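PDB 4FLN: protease Do-like 2, chloroplastic from Arabidopsis thaliana, which performs, as a chloroplast serine protease, the primary cleavage of the photodamaged D1 protein of photosystem II. Local coordinates for residues Val119-Ala124 / Gly247-Tyr252; Asp185-Gln190 / Phe324-Ser329; Val236-Thr241 / Gln330-Asp335. All coordinates share one frame; numbering follows the deposited sequence.

Contact 1 of 3, residues Val119-Ala124 / Gly247-Tyr252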
# COMPACT_ATOMS: atom_id res chain seq x y z
N VAL B 119 32.35 -17.86 -5.84
CA VAL B 119 30.98 -17.38 -5.67
C VAL B 119 30.64 -16.88 -4.26
O VAL B 119 29.95 -15.87 -4.12
CB VAL B 119 29.96 -18.43 -6.09
CG1 VAL B 119 28.69 -18.29 -5.26
CG2 VAL B 119 29.68 -18.29 -7.59
N ASP B 120 31.11 -17.58 -3.23
CA ASP B 120 30.77 -17.23 -1.85
C ASP B 120 31.59 -16.08 -1.26
O ASP B 120 31.18 -15.47 -0.27
CB ASP B 120 30.75 -18.47 -0.93
CG ASP B 120 31.88 -19.43 -1.21
OD1 ASP B 120 32.46 -19.38 -2.31
OD2 ASP B 120 32.19 -20.27 -0.32
N CYS B 121 32.75 -15.79 -1.84
CA CYS B 121 33.51 -14.60 -1.47
C CYS B 121 33.28 -13.45 -2.46
O CYS B 121 33.82 -12.36 -2.30
CB CYS B 121 35.00 -14.93 -1.39
SG CYS B 121 35.69 -15.53 -2.95
N ASP B 122 32.48 -13.73 -3.50
CA ASP B 122 32.14 -12.78 -4.56
C ASP B 122 33.33 -12.06 -5.22
O ASP B 122 33.39 -10.83 -5.28
CB ASP B 122 31.08 -11.77 -4.12
CG ASP B 122 30.46 -11.02 -5.30
OD1 ASP B 122 30.49 -11.55 -6.44
OD2 ASP B 122 29.95 -9.90 -5.10
N ILE B 123 34.26 -12.84 -5.73
CA ILE B 123 35.43 -12.29 -6.39
C ILE B 123 35.59 -12.95 -7.76
O ILE B 123 35.27 -14.13 -7.93
CB ILE B 123 36.71 -12.50 -5.54
CG1 ILE B 123 36.64 -11.69 -4.25
CG2 ILE B 123 37.97 -12.12 -6.32
CD1 ILE B 123 37.80 -11.94 -3.32
N ALA B 124 36.07 -12.19 -8.73
CA ALA B 124 36.39 -12.77 -10.02
C ALA B 124 37.63 -12.11 -10.58
O ALA B 124 37.86 -10.92 -10.37
CB ALA B 124 35.23 -12.65 -10.98
N GLY B 247 45.09 -23.74 -9.23
CA GLY B 247 44.64 -23.35 -10.55
C GLY B 247 43.13 -23.43 -10.74
O GLY B 247 42.64 -23.61 -11.86
N LYS B 248 42.39 -23.28 -9.65
CA LYS B 248 40.93 -23.27 -9.65
C LYS B 248 40.43 -22.96 -8.24
O LYS B 248 41.19 -23.03 -7.28
CB LYS B 248 40.36 -24.61 -10.13
CG LYS B 248 40.57 -25.76 -9.17
CD LYS B 248 40.03 -27.06 -9.74
CE LYS B 248 40.20 -28.23 -8.77
NZ LYS B 248 39.72 -29.52 -9.35
N TYR B 249 39.16 -22.59 -8.12
CA TYR B 249 38.64 -22.12 -6.84
C TYR B 249 38.20 -23.29 -5.96
O TYR B 249 37.31 -24.05 -6.32
CB TYR B 249 37.47 -21.16 -7.09
CG TYR B 249 36.75 -20.71 -5.85
CD1 TYR B 249 37.31 -19.75 -5.02
CD2 TYR B 249 35.52 -21.24 -5.51
CE1 TYR B 249 36.67 -19.33 -3.88
CE2 TYR B 249 34.86 -20.83 -4.36
CZ TYR B 249 35.45 -19.87 -3.55
OH TYR B 249 34.81 -19.44 -2.40
N THR B 250 38.86 -23.46 -4.81
CA THR B 250 38.52 -24.52 -3.87
C THR B 250 37.69 -24.05 -2.68
O THR B 250 37.28 -24.85 -1.84
CB THR B 250 39.77 -25.26 -3.37
OG1 THR B 250 40.68 -24.31 -2.81
CG2 THR B 250 40.45 -25.99 -4.51
N GLY B 251 37.47 -22.75 -2.59
CA GLY B 251 36.60 -22.20 -1.57
C GLY B 251 37.16 -22.06 -0.17
O GLY B 251 38.36 -22.23 0.07
N TYR B 252 36.28 -21.72 0.76
CA TYR B 252 36.61 -21.50 2.15
C TYR B 252 35.97 -22.59 3.04
O TYR B 252 34.76 -22.80 3.00
CB TYR B 252 36.16 -20.10 2.58
CG TYR B 252 36.74 -19.00 1.73
CD1 TYR B 252 37.75 -18.18 2.22
CD2 TYR B 252 36.30 -18.79 0.43
CE1 TYR B 252 38.29 -17.17 1.44
CE2 TYR B 252 36.84 -17.79 -0.37
CZ TYR B 252 37.84 -16.98 0.15
OH TYR B 252 38.39 -15.98 -0.61
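Asp-120 and Tyr-249 meet where the first barrel of the chymotrypsin-like protease fold faces the loop that leaves helix 233-246 for the PDZ domain. The carboxylate plane stands almost perpendicular to the tyrosine ring, at 88°, and only one oxygen makes the bond: Tyr-249 OH donates to Asp-120 OD1, which lies at the ring's edge. The modelled separation of 2.4 Å between that OH and OD1 is doubtful in its exact length at 2.8 Å resolution. Asp-120 OD2, 3.4 Å from Tyr-249 OH at a poor angle, is not bonded to it. With CG anti to the backbone N (chi1 174°), the ring of Tyr-249 is directed at 119-124 and its OH meets Asp-120.

Cys-121 takes the space between two rings. Its SG lies 5.1 Å from the centroid of the Tyr-249 ring, obliquely placed, and 4.9 Å from that of Tyr-252, at the ring edge, giving two sulfur-aromatic contacts. The hydroxyl of Tyr-252 is hydrogen-bonded to Val-235 O in helix 233-246. Asp-122, a probable charge-relay residue, turns away from this loop, and its OD1 accepts from His-91 N. Cys-121 CB packs 3.6 Å from Tyr-252 CE2, obliquely to the ring.

Contact 2 of 3, residues Asp185-Gln190 / Phe324-Ser329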
# COMPACT_ATOMS: atom_id res chain seq x y z
N ASP B 185 30.36 -17.33 5.73
CA ASP B 185 30.66 -16.17 6.56
C ASP B 185 32.15 -15.88 6.58
O ASP B 185 32.94 -16.68 7.07
CB ASP B 185 30.15 -16.35 8.00
CG ASP B 185 28.77 -15.75 8.21
OD1 ASP B 185 27.88 -15.99 7.37
OD2 ASP B 185 28.57 -15.02 9.21
N LEU B 186 32.52 -14.73 6.04
CA LEU B 186 33.92 -14.34 5.93
C LEU B 186 34.14 -12.96 6.54
O LEU B 186 33.21 -12.19 6.73
CB LEU B 186 34.35 -14.35 4.48
CG LEU B 186 34.04 -15.61 3.68
CD1 LEU B 186 34.39 -15.41 2.22
CD2 LEU B 186 34.80 -16.80 4.25
N LEU B 187 35.39 -12.64 6.84
CA LEU B 187 35.70 -11.35 7.42
C LEU B 187 35.23 -10.30 6.42
O LEU B 187 35.16 -10.57 5.22
CB LEU B 187 37.19 -11.24 7.69
CG LEU B 187 37.80 -10.00 8.35
CD1 LEU B 187 37.40 -9.90 9.82
CD2 LEU B 187 39.31 -10.05 8.23
N GLY B 188 34.86 -9.12 6.91
CA GLY B 188 34.44 -8.02 6.06
C GLY B 188 34.69 -6.68 6.73
O GLY B 188 34.72 -6.60 7.95
N ILE B 189 34.85 -5.64 5.92
CA ILE B 189 35.06 -4.29 6.43
C ILE B 189 33.83 -3.45 6.12
O ILE B 189 33.38 -3.41 4.98
CB ILE B 189 36.27 -3.61 5.76
CG1 ILE B 189 37.54 -4.45 5.93
CG2 ILE B 189 36.49 -2.20 6.31
CD1 ILE B 189 38.68 -4.01 5.04
N GLN B 190 33.29 -2.79 7.14
CA GLN B 190 32.20 -1.84 6.97
C GLN B 190 32.77 -0.43 6.85
O GLN B 190 33.66 -0.05 7.60
CB GLN B 190 31.29 -1.87 8.17
CG GLN B 190 29.99 -2.61 8.02
CD GLN B 190 29.09 -2.43 9.23
OE1 GLN B 190 28.97 -1.31 9.76
NE2 GLN B 190 28.47 -3.51 9.69
N PHE B 324 35.01 -16.99 16.23
CA PHE B 324 35.72 -18.23 16.01
C PHE B 324 35.73 -18.58 14.52
O PHE B 324 36.76 -19.04 13.99
CB PHE B 324 35.00 -19.29 16.84
CG PHE B 324 35.51 -20.66 16.66
CD1 PHE B 324 36.81 -20.88 16.28
CD2 PHE B 324 34.68 -21.74 16.87
CE1 PHE B 324 37.27 -22.16 16.11
CE2 PHE B 324 35.13 -23.02 16.70
CZ PHE B 324 36.43 -23.24 16.32
N ARG B 325 34.62 -18.33 13.84
CA ARG B 325 34.52 -18.61 12.41
C ARG B 325 35.73 -18.12 11.61
O ARG B 325 36.21 -18.82 10.71
CB ARG B 325 33.23 -18.02 11.83
CG ARG B 325 32.00 -18.92 12.00
CD ARG B 325 30.68 -18.20 11.68
NE ARG B 325 30.36 -17.21 12.71
CZ ARG B 325 29.43 -16.26 12.57
NH1 ARG B 325 28.73 -16.17 11.45
NH2 ARG B 325 29.21 -15.41 13.56
N TYR B 326 36.24 -16.93 11.95
CA TYR B 326 37.36 -16.35 11.21
C TYR B 326 38.55 -17.29 11.03
O TYR B 326 39.08 -17.43 9.92
CB TYR B 326 37.83 -15.03 11.84
CG TYR B 326 39.12 -14.52 11.23
CD1 TYR B 326 40.33 -14.65 11.91
CD2 TYR B 326 39.14 -13.95 9.96
CE1 TYR B 326 41.51 -14.21 11.35
CE2 TYR B 326 40.33 -13.50 9.39
CZ TYR B 326 41.51 -13.64 10.09
OH TYR B 326 42.69 -13.20 9.54
N LEU B 327 38.99 -17.94 12.11
CA LEU B 327 40.12 -18.85 12.01
C LEU B 327 39.79 -19.94 11.00
O LEU B 327 40.59 -20.25 10.12
CB LEU B 327 40.44 -19.49 13.36
CG LEU B 327 40.97 -18.54 14.42
CD1 LEU B 327 41.28 -19.29 15.71
CD2 LEU B 327 42.21 -17.84 13.88
N ILE B 328 38.60 -20.51 11.14
CA ILE B 328 38.17 -21.58 10.27
C ILE B 328 38.25 -21.16 8.81
O ILE B 328 38.67 -21.94 7.95
CB ILE B 328 36.74 -21.99 10.61
CG1 ILE B 328 36.67 -22.50 12.05
CG2 ILE B 328 36.22 -23.01 9.62
CD1 ILE B 328 35.25 -22.73 12.53
N SER B 329 37.86 -19.92 8.52
CA SER B 329 37.79 -19.44 7.15
C SER B 329 39.17 -19.15 6.54
O SER B 329 39.32 -19.10 5.33
CB SER B 329 36.91 -18.19 7.08
OG SER B 329 37.51 -17.11 7.80
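Leu-187 and Tyr-326 both carry CG anti to the backbone N (chi1 -178° and 171°), and these two torsions bring the leucine branch and the tyrosine ring to the same place. Leu-187 CD2 approaches Tyr-326 CE2 to 3.8 Å, and Leu-187 CB lies 4.0 Å from Tyr-326 CD2, so the leucine crosses the ring at an oblique angle. The Arg-325 chain bends at chi3, and the bend swings NH1 to the Asp-185 carboxylate. There NH1 forms the salt bridge with Asp-185 OD2; the 2.5 Å modelled between NH1 and OD2 is too short to be read closely at this resolution. The other carboxylate oxygen, Asp-185 OD1, is 4.2 Å from Arg-325 NH1, and the salt bridge rests on the NH1-OD2 pair, with the two flat groups moderately tilted against each other.

One turn along the helix, Ser-329 offers its CB, 3.8 Å from Leu-186 CD2. Its hydroxyl looks back along its own helix: Ser-329 OG donates to Tyr-326 O over 2.7 Å, a serine-to-carbonyl bond that satisfies the group without the strand. No hydrogen bond crosses the contact, which therefore combines one ion pair with apolar touches.

The short axes of strand 185-190 and helix 325-329 pass 8.0 Å apart at 103°, so the PDZ helix lies nearly crosswise at the N-terminal end of strand 185-191 in the second protease barrel. Arg-325 and Ile-328 also touch the backbone of a bound peptide, consistent with the groove helix of a PDZ domain. Beside it in the sheet, strand 165-178 takes the side chains of Asp-185 and Leu-187; behind the helix, Leu-327 and Ile-328 pack on Phe-303 of strand 299-303.

Contact 3 of 3, residues Val236-Thr241 / Gln330-Asp335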
# COMPACT_ATOMS: atom_id res chain seq x y z
N VAL B 236 40.75 -11.65 -0.09
CA VAL B 236 41.26 -11.59 -1.45
C VAL B 236 42.52 -12.41 -1.64
O VAL B 236 42.65 -13.14 -2.63
CB VAL B 236 41.54 -10.15 -1.90
CG1 VAL B 236 42.19 -10.16 -3.27
CG2 VAL B 236 40.26 -9.35 -1.90
N SER B 237 43.46 -12.29 -0.69
CA SER B 237 44.71 -13.05 -0.74
C SER B 237 44.37 -14.52 -0.81
O SER B 237 44.87 -15.24 -1.67
CB SER B 237 45.57 -12.83 0.51
OG SER B 237 45.78 -11.46 0.77
N HIS B 238 43.50 -14.94 0.11
CA HIS B 238 43.08 -16.33 0.18
C HIS B 238 42.61 -16.81 -1.17
O HIS B 238 42.93 -17.92 -1.59
CB HIS B 238 41.95 -16.48 1.20
CG HIS B 238 41.54 -17.90 1.43
ND1 HIS B 238 40.91 -18.66 0.47
CD2 HIS B 238 41.69 -18.70 2.51
CE1 HIS B 238 40.68 -19.87 0.95
NE2 HIS B 238 41.15 -19.92 2.19
N PHE B 239 41.86 -15.97 -1.86
CA PHE B 239 41.36 -16.32 -3.17
C PHE B 239 42.50 -16.46 -4.18
O PHE B 239 42.57 -17.42 -4.95
CB PHE B 239 40.35 -15.29 -3.65
CG PHE B 239 39.73 -15.63 -4.96
CD1 PHE B 239 38.86 -16.71 -5.06
CD2 PHE B 239 40.02 -14.90 -6.10
CE1 PHE B 239 38.30 -17.04 -6.27
CE2 PHE B 239 39.46 -15.22 -7.30
CZ PHE B 239 38.60 -16.30 -7.40
N LEU B 240 43.41 -15.50 -4.18
CA LEU B 240 44.50 -15.53 -5.14
C LEU B 240 45.43 -16.73 -4.93
O LEU B 240 45.77 -17.40 -5.89
CB LEU B 240 45.28 -14.22 -5.14
CG LEU B 240 44.47 -13.00 -5.61
CD1 LEU B 240 45.32 -11.73 -5.51
CD2 LEU B 240 43.94 -13.20 -7.02
N THR B 241 45.83 -16.99 -3.69
CA THR B 241 46.73 -18.11 -3.46
C THR B 241 46.00 -19.43 -3.70
O THR B 241 46.59 -20.40 -4.19
CB THR B 241 47.45 -18.09 -2.07
OG1 THR B 241 47.11 -19.26 -1.31
CG2 THR B 241 47.11 -16.85 -1.28
N GLN B 330 40.18 -18.96 7.38
CA GLN B 330 41.50 -18.61 6.88
C GLN B 330 42.28 -19.84 6.41
O GLN B 330 43.41 -19.72 5.93
CB GLN B 330 42.30 -17.79 7.90
CG GLN B 330 42.14 -16.29 7.72
CD GLN B 330 42.24 -15.87 6.26
OE1 GLN B 330 41.24 -15.82 5.54
NE2 GLN B 330 43.46 -15.58 5.81
N LYS B 331 41.67 -21.00 6.55
CA LYS B 331 42.28 -22.25 6.12
C LYS B 331 41.96 -22.49 4.65
O LYS B 331 41.22 -21.72 4.04
CB LYS B 331 41.76 -23.42 6.97
CG LYS B 331 42.13 -23.38 8.46
CD LYS B 331 43.61 -23.64 8.68
CE LYS B 331 43.92 -23.85 10.15
NZ LYS B 331 45.38 -23.98 10.42
N PHE B 332 42.50 -23.56 4.10
CA PHE B 332 42.15 -23.97 2.74
C PHE B 332 41.47 -25.33 2.72
O PHE B 332 41.60 -26.11 3.65
CB PHE B 332 43.37 -23.94 1.83
CG PHE B 332 43.90 -22.56 1.58
CD1 PHE B 332 43.43 -21.81 0.51
CD2 PHE B 332 44.82 -22.00 2.44
CE1 PHE B 332 43.89 -20.53 0.30
CE2 PHE B 332 45.29 -20.72 2.23
CZ PHE B 332 44.82 -19.98 1.16
N ALA B 333 40.71 -25.60 1.67
CA ALA B 333 40.04 -26.89 1.58
C ALA B 333 41.09 -27.98 1.74
O ALA B 333 42.13 -27.96 1.08
CB ALA B 333 39.31 -27.03 0.26
N GLY B 334 40.83 -28.91 2.65
CA GLY B 334 41.73 -30.02 2.88
C GLY B 334 42.60 -29.87 4.11
O GLY B 334 43.20 -30.84 4.57
N ASP B 335 42.68 -28.65 4.64
CA ASP B 335 43.57 -28.38 5.77
C ASP B 335 43.13 -29.06 7.06
O ASP B 335 41.94 -29.32 7.27
CB ASP B 335 43.68 -26.88 6.04
CG ASP B 335 44.58 -26.17 5.06
OD1 ASP B 335 45.21 -26.85 4.21
OD2 ASP B 335 44.67 -24.92 5.15
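His-238 and Phe-332 stack tightly, face against face, from opposite directions: the centroids are 3.9 Å apart, the planes differ by 16°, and Phe-332 CE1 sits over the centre of the imidazole, which makes this an offset stack. His-238, the one buried residue among those that touch, is also held at its edge. Its NE2 donates to Lys-331 O over 2.6 Å with an N-H...O angle of 164°, and the oxygen lies in the imidazole plane, so bond and stack together fix the ring's rotation. His-238 also stacks with Tyr-252.

Away from the stack the contact thins toward partly exposed residues. Thr-241 sends only OG1, 3.4 Å from Phe-332 CZ, and Gln-330 reaches no closer with its side chain than 4.2 Å, between OE1 and His-238 CD2. Lys-331 turns away, its NZ paired with Asp-304, while Arg-245 makes a cation-pi contact with Phe-332. A type II beta turn shapes the loop, closed by Asp-335 N to Phe-332 O and supplemented by Phe-332 N to Asp-335 OD2. A helix closing the protease domain and a PDZ loop docked on it form part of the protease-PDZ junction, as expected of a Deg/HtrA-type protease.

How the contacts relate
From the N terminus, the chain lays down 119-124 in the first barrel, 185-190 in the second and 236-241 in the helix that follows, and only then supplies their partners. Contact 1 closes first, at 247-252, contact 2 next, at 324-329, and contact 3 directly after it, at 330-335. Every pair of these loops therefore crosses and none nests. The later segments return in the order in which the earlier ones left, so both barrels and helix 233-246 are tied to the linker and the first PDZ domain. The contacts also touch: Tyr-252 CD1 lies 3.6 Å from Ser-329 O, joining contacts 1 and 2, and Ile-123 CG2 lies 3.5 Å from Phe-239 CD2, joining 1 and 3.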